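Lantibiotic dehydratase (Microbispora corallina, PDB 5EHK) probably dehydrates serine and threonine residues of the NAI-107 precursor peptide, using glutamyl-tRNA as the glutamate donor, during lantibiotic biosynthesis. Local coordinates at residues 616-630 against 796-808. Sequence-based numbering, arbitrary orientation.
Sequences NLERLCLVHLPTGRE and HAARPPHIRATVS
The side chain of I803 stands over the tight turn between strands 620-624 and 629-634, where its CG1, CG2 and CD1 all gather round G628 O, CG2 lying also over G628 CA, which bears no side chain. The longer branch of I803 reaches on along the hairpin, its CD1 resting over the groove between V623 CG2 and E630 CG, 3.7 Å from the latter. One residue back, the H802 ring, swung anti to the backbone N (chi1 172°), lies across the notch between C621 SG and N616 CB, with ND1 4.0 Å from the obliquely placed SG and CD2 toward N616 CB. An extended connector that leads from strand 785-792 toward the C-terminal region thus lies along a beta hairpin of a seven-stranded mixed sheet, whose other face is packed by L620 and L622 against helix 647-656. Further along the connector, A805 is a small bump, its CB 3.6 Å from L625 CD2. E630 OE2 accepts the H802 N-H through its anti lone pair at 2.9 Å. R799, extended from CG to NE, holds E618 in a two-nitrogen, side-on salt bridge: NE meets OE2 at 2.7 Å and NH2 meets OE1, both from above the carboxylate plane, the two flat groups being turned 67° apart, and D496 is a second acidic partner of NH2.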
loop_
_atom_site.group_PDB
_atom_site.type_symbol
_atom_site.label_atom_id
_atom_site.label_comp_id
_atom_site.label_asym_id
_atom_site.label_seq_id
_atom_site.Cartn_x
_atom_site.Cartn_y
_atom_site.Cartn_z
ATOM N N ASN A 616 -3.678 -7.706 24.280
ATOM C CA ASN A 616 -2.271 -7.842 24.678
ATOM C C ASN A 616 -1.430 -7.813 23.411
ATOM O O ASN A 616 -1.967 -7.588 22.327
ATOM C CB ASN A 616 -2.015 -9.115 25.507
ATOM C CG ASN A 616 -2.337 -10.404 24.751
ATOM O OD1 ASN A 616 -2.222 -10.494 23.524
ATOM N ND2 ASN A 616 -2.791 -11.400 25.494
ATOM N N LEU A 617 -0.131 -8.070 23.527
ATOM C CA LEU A 617 0.752 -7.928 22.375
ATOM C C LEU A 617 0.368 -8.821 21.204
ATOM O O LEU A 617 0.637 -8.479 20.054
ATOM C CB LEU A 617 2.210 -8.128 22.749
ATOM C CG LEU A 617 2.754 -6.930 23.520
ATOM C CD1 LEU A 617 2.552 -7.101 25.023
ATOM C CD2 LEU A 617 4.208 -6.695 23.202
ATOM N N GLU A 618 -0.311 -9.926 21.490
ATOM C CA GLU A 618 -0.605 -10.927 20.473
ATOM C C GLU A 618 -2.018 -10.893 19.868
ATOM O O GLU A 618 -2.169 -11.059 18.661
ATOM C CB GLU A 618 -0.338 -12.307 21.068
ATOM C CG GLU A 618 -1.224 -13.431 20.527
ATOM C CD GLU A 618 -0.876 -14.781 21.155
ATOM O OE1 GLU A 618 0.025 -15.473 20.610
ATOM O OE2 GLU A 618 -1.487 -15.129 22.202
ATOM N N ARG A 619 -3.041 -10.647 20.684
ATOM C CA ARG A 619 -4.434 -10.796 20.243
ATOM C C ARG A 619 -5.356 -9.721 20.824
ATOM O O ARG A 619 -5.042 -9.092 21.838
ATOM C CB ARG A 619 -4.961 -12.181 20.655
ATOM C CG ARG A 619 -4.602 -12.526 22.090
ATOM C CD ARG A 619 -4.981 -13.927 22.505
ATOM N NE ARG A 619 -6.146 -13.899 23.380
ATOM C CZ ARG A 619 -6.101 -14.031 24.700
ATOM N NH1 ARG A 619 -4.941 -14.218 25.310
ATOM N NH2 ARG A 619 -7.222 -13.977 25.408
ATOM N N LEU A 620 -6.490 -9.511 20.167
ATOM C CA LEU A 620 -7.608 -8.824 20.768
ATOM C C LEU A 620 -8.338 -9.865 21.553
ATOM O O LEU A 620 -8.171 -11.043 21.297
ATOM C CB LEU A 620 -8.536 -8.305 19.681
ATOM C CG LEU A 620 -8.035 -7.076 18.937
ATOM C CD1 LEU A 620 -8.926 -6.804 17.724
ATOM C CD2 LEU A 620 -8.040 -5.919 19.914
ATOM N N CYS A 621 -9.171 -9.463 22.499
ATOM C CA CYS A 621 -10.017 -10.462 23.178
ATOM C C CYS A 621 -11.305 -9.946 23.758
ATOM O O CYS A 621 -11.353 -8.855 24.324
ATOM C CB CYS A 621 -9.247 -11.185 24.262
ATOM S SG CYS A 621 -8.396 -10.056 25.268
ATOM N N LEU A 622 -12.344 -10.757 23.602
ATOM C CA LEU A 622 -13.687 -10.435 24.071
ATOM C C LEU A 622 -13.809 -10.697 25.574
ATOM O O LEU A 622 -13.351 -11.723 26.060
ATOM C CB LEU A 622 -14.683 -11.312 23.334
ATOM C CG LEU A 622 -16.125 -10.918 23.508
ATOM C CD1 LEU A 622 -16.296 -9.482 23.024
ATOM C CD2 LEU A 622 -16.889 -11.870 22.673
ATOM N N VAL A 623 -14.404 -9.761 26.302
ATOM C CA VAL A 623 -14.491 -9.871 27.754
ATOM C C VAL A 623 -15.906 -9.618 28.209
ATOM O O VAL A 623 -16.515 -8.643 27.784
ATOM C CB VAL A 623 -13.542 -8.883 28.463
ATOM C CG1 VAL A 623 -13.731 -8.933 29.949
ATOM C CG2 VAL A 623 -12.136 -9.230 28.141
ATOM N N HIS A 624 -16.439 -10.487 29.068
ATOM C CA HIS A 624 -17.729 -10.206 29.690
ATOM C C HIS A 624 -17.423 -9.318 30.866
ATOM O O HIS A 624 -16.867 -9.759 31.880
ATOM C CB HIS A 624 -18.463 -11.472 30.122
ATOM C CG HIS A 624 -19.788 -11.218 30.777
ATOM N ND1 HIS A 624 -19.998 -11.393 32.130
ATOM C CD2 HIS A 624 -20.974 -10.809 30.263
ATOM C CE1 HIS A 624 -21.253 -11.098 32.418
ATOM N NE2 HIS A 624 -21.869 -10.738 31.304
ATOM N N LEU A 625 -17.745 -8.038 30.686
ATOM C CA LEU A 625 -17.390 -6.993 31.644
ATOM C C LEU A 625 -17.880 -7.238 33.086
ATOM O O LEU A 625 -17.098 -7.091 34.018
ATOM C CB LEU A 625 -17.827 -5.610 31.126
ATOM C CG LEU A 625 -17.033 -5.148 29.917
ATOM C CD1 LEU A 625 -17.603 -3.902 29.275
ATOM C CD2 LEU A 625 -15.596 -4.947 30.341
ATOM N N PRO A 626 -19.150 -7.652 33.274
ATOM C CA PRO A 626 -19.563 -7.848 34.666
ATOM C C PRO A 626 -18.732 -8.849 35.464
ATOM O O PRO A 626 -18.654 -8.675 36.680
ATOM C CB PRO A 626 -21.002 -8.359 34.527
ATOM C CG PRO A 626 -21.489 -7.696 33.263
ATOM C CD PRO A 626 -20.298 -7.739 32.348
ATOM N N THR A 627 -18.121 -9.844 34.815
ATOM C CA THR A 627 -17.509 -10.955 35.549
ATOM C C THR A 627 -16.004 -11.121 35.373
ATOM O O THR A 627 -15.372 -11.852 36.121
ATOM C CB THR A 627 -18.193 -12.286 35.226
ATOM O OG1 THR A 627 -18.015 -12.592 33.839
ATOM C CG2 THR A 627 -19.694 -12.210 35.535
ATOM N N GLY A 628 -15.418 -10.445 34.400
ATOM C CA GLY A 628 -13.996 -10.594 34.162
ATOM C C GLY A 628 -13.590 -11.960 33.624
ATOM O O GLY A 628 -12.564 -12.531 34.010
ATOM N N ARG A 629 -14.409 -12.495 32.730
ATOM C CA ARG A 629 -14.073 -13.705 32.017
ATOM C C ARG A 629 -14.084 -13.450 30.499
ATOM O O ARG A 629 -14.799 -12.586 30.003
ATOM C CB ARG A 629 -15.058 -14.801 32.388
ATOM C CG ARG A 629 -15.166 -15.056 33.891
ATOM C CD ARG A 629 -16.227 -16.119 34.212
ATOM N NE ARG A 629 -16.012 -17.394 33.532
ATOM C CZ ARG A 629 -16.949 -18.333 33.385
ATOM N NH1 ARG A 629 -18.171 -18.136 33.852
ATOM N NH2 ARG A 629 -16.678 -19.463 32.744
ATOM N N GLU A 630 -13.250 -14.151 29.754
ATOM C CA GLU A 630 -13.315 -14.011 28.314
ATOM C C GLU A 630 -14.547 -14.715 27.754
ATOM O O GLU A 630 -15.179 -15.535 28.402
ATOM C CB GLU A 630 -12.029 -14.492 27.650
ATOM C CG GLU A 630 -10.852 -13.570 27.982
ATOM C CD GLU A 630 -9.773 -13.544 26.913
ATOM O OE1 GLU A 630 -10.085 -13.834 25.733
ATOM O OE2 GLU A 630 -8.607 -13.228 27.255
ATOM N N HIS A 796 -7.119 -29.134 26.237
ATOM C CA HIS A 796 -6.949 -28.092 27.257
ATOM C C HIS A 796 -6.630 -26.726 26.619
ATOM O O HIS A 796 -6.006 -26.663 25.545
ATOM C CB HIS A 796 -5.888 -28.476 28.291
ATOM C CG HIS A 796 -4.510 -28.059 27.910
ATOM N ND1 HIS A 796 -3.761 -28.736 26.971
ATOM C CD2 HIS A 796 -3.751 -27.015 28.318
ATOM C CE1 HIS A 796 -2.598 -28.131 26.822
ATOM N NE2 HIS A 796 -2.566 -27.079 27.626
ATOM N N ALA A 797 -7.070 -25.646 27.276
ATOM C CA ALA A 797 -6.912 -24.285 26.755
ATOM C C ALA A 797 -5.507 -23.789 27.015
ATOM O O ALA A 797 -5.058 -23.744 28.168
ATOM C CB ALA A 797 -7.920 -23.333 27.380
ATOM N N ALA A 798 -4.817 -23.417 25.938
ATOM C CA ALA A 798 -3.390 -23.119 26.015
ATOM C C ALA A 798 -3.095 -21.769 26.662
ATOM O O ALA A 798 -2.017 -21.540 27.207
ATOM C CB ALA A 798 -2.778 -23.186 24.638
ATOM N N ARG A 799 -4.068 -20.874 26.596
ATOM C CA ARG A 799 -3.859 -19.488 26.975
ATOM C C ARG A 799 -4.627 -19.023 28.216
ATOM O O ARG A 799 -5.835 -19.264 28.367
ATOM C CB ARG A 799 -4.178 -18.571 25.787
ATOM C CG ARG A 799 -3.107 -18.551 24.740
ATOM C CD ARG A 799 -3.508 -17.649 23.602
ATOM N NE ARG A 799 -2.454 -17.571 22.601
ATOM C CZ ARG A 799 -2.387 -18.378 21.560
ATOM N NH1 ARG A 799 -3.321 -19.298 21.396
ATOM N NH2 ARG A 799 -1.403 -18.264 20.682
ATOM N N PRO A 800 -3.919 -18.325 29.099
ATOM C CA PRO A 800 -4.516 -17.680 30.272
ATOM C C PRO A 800 -5.441 -16.604 29.772
ATOM O O PRO A 800 -5.176 -16.093 28.682
ATOM C CB PRO A 800 -3.326 -17.001 30.947
ATOM C CG PRO A 800 -2.108 -17.588 30.296
ATOM C CD PRO A 800 -2.502 -17.981 28.924
ATOM N N PRO A 801 -6.488 -16.253 30.535
ATOM C CA PRO A 801 -7.277 -15.084 30.135
ATOM C C PRO A 801 -6.475 -13.834 30.283
ATOM O O PRO A 801 -5.452 -13.799 30.956
ATOM C CB PRO A 801 -8.421 -15.049 31.156
ATOM C CG PRO A 801 -7.926 -15.798 32.310
ATOM C CD PRO A 801 -7.042 -16.900 31.730
ATOM N N HIS A 802 -6.949 -12.791 29.633
ATOM C CA HIS A 802 -6.351 -11.489 29.787
ATOM C C HIS A 802 -7.440 -10.643 30.309
ATOM O O HIS A 802 -8.213 -10.094 29.529
ATOM C CB HIS A 802 -5.935 -10.913 28.442
ATOM C CG HIS A 802 -5.492 -9.487 28.526
ATOM N ND1 HIS A 802 -6.337 -8.432 28.253
ATOM C CD2 HIS A 802 -4.306 -8.940 28.885
ATOM C CE1 HIS A 802 -5.684 -7.296 28.418
ATOM N NE2 HIS A 802 -4.449 -7.576 28.797
ATOM N N ILE A 803 -7.545 -10.568 31.625
ATOM C CA ILE A 803 -8.619 -9.776 32.198
ATOM C C ILE A 803 -8.089 -8.575 32.973
ATOM O O ILE A 803 -7.459 -8.711 34.025
ATOM C CB ILE A 803 -9.523 -10.615 33.115
ATOM C CG1 ILE A 803 -9.948 -11.897 32.407
ATOM C CG2 ILE A 803 -10.708 -9.788 33.562
ATOM C CD1 ILE A 803 -10.696 -11.645 31.156
ATOM N N ARG A 804 -8.358 -7.395 32.440
ATOM C CA ARG A 804 -7.963 -6.142 33.069
ATOM C C ARG A 804 -9.016 -5.145 32.643
ATOM O O ARG A 804 -8.746 -3.961 32.502
ATOM C CB ARG A 804 -6.563 -5.721 32.603
ATOM C CG ARG A 804 -5.482 -6.609 33.197
ATOM C CD ARG A 804 -4.247 -6.654 32.359
ATOM N NE ARG A 804 -3.510 -7.878 32.637
ATOM C CZ ARG A 804 -2.378 -8.202 32.024
ATOM N NH1 ARG A 804 -1.869 -7.369 31.114
ATOM N NH2 ARG A 804 -1.757 -9.344 32.316
ATOM N N ALA A 805 -10.213 -5.676 32.413
ATOM C CA ALA A 805 -11.387 -4.921 32.025
ATOM C C ALA A 805 -11.457 -3.539 32.723
ATOM O O ALA A 805 -11.151 -3.421 33.912
ATOM C CB ALA A 805 -12.637 -5.758 32.288
ATOM N N THR A 806 -11.816 -2.490 31.975
ATOM C CA THR A 806 -11.770 -1.129 32.515
ATOM C C THR A 806 -12.922 -0.228 32.021
ATOM O O THR A 806 -13.951 -0.693 31.471
ATOM C CB THR A 806 -10.355 -0.491 32.268
ATOM O OG1 THR A 806 -9.353 -1.494 32.469
ATOM C CG2 THR A 806 -10.026 0.687 33.224
ATOM N N VAL A 807 -12.765 1.055 32.309
ATOM C CA VAL A 807 -13.695 2.092 31.915
ATOM C C VAL A 807 -12.855 3.352 31.709
ATOM O O VAL A 807 -11.631 3.325 31.877
ATOM C CB VAL A 807 -14.796 2.322 32.991
ATOM C CG1 VAL A 807 -15.854 1.209 32.946
ATOM C CG2 VAL A 807 -14.178 2.425 34.396
ATOM N N SER A 808 -13.509 4.448 31.344
ATOM C CA SER A 808 -12.816 5.697 31.045
ATOM C C SER A 808 -13.342 6.842 31.908
ATOM O O SER A 808 -12.858 7.067 33.019
ATOM C CB SER A 808 -12.959 6.053 29.559
ATOM O OG SER A 808 -12.588 7.404 29.322
HETATM O O HOH W 1 -3.252 -14.683 27.407
#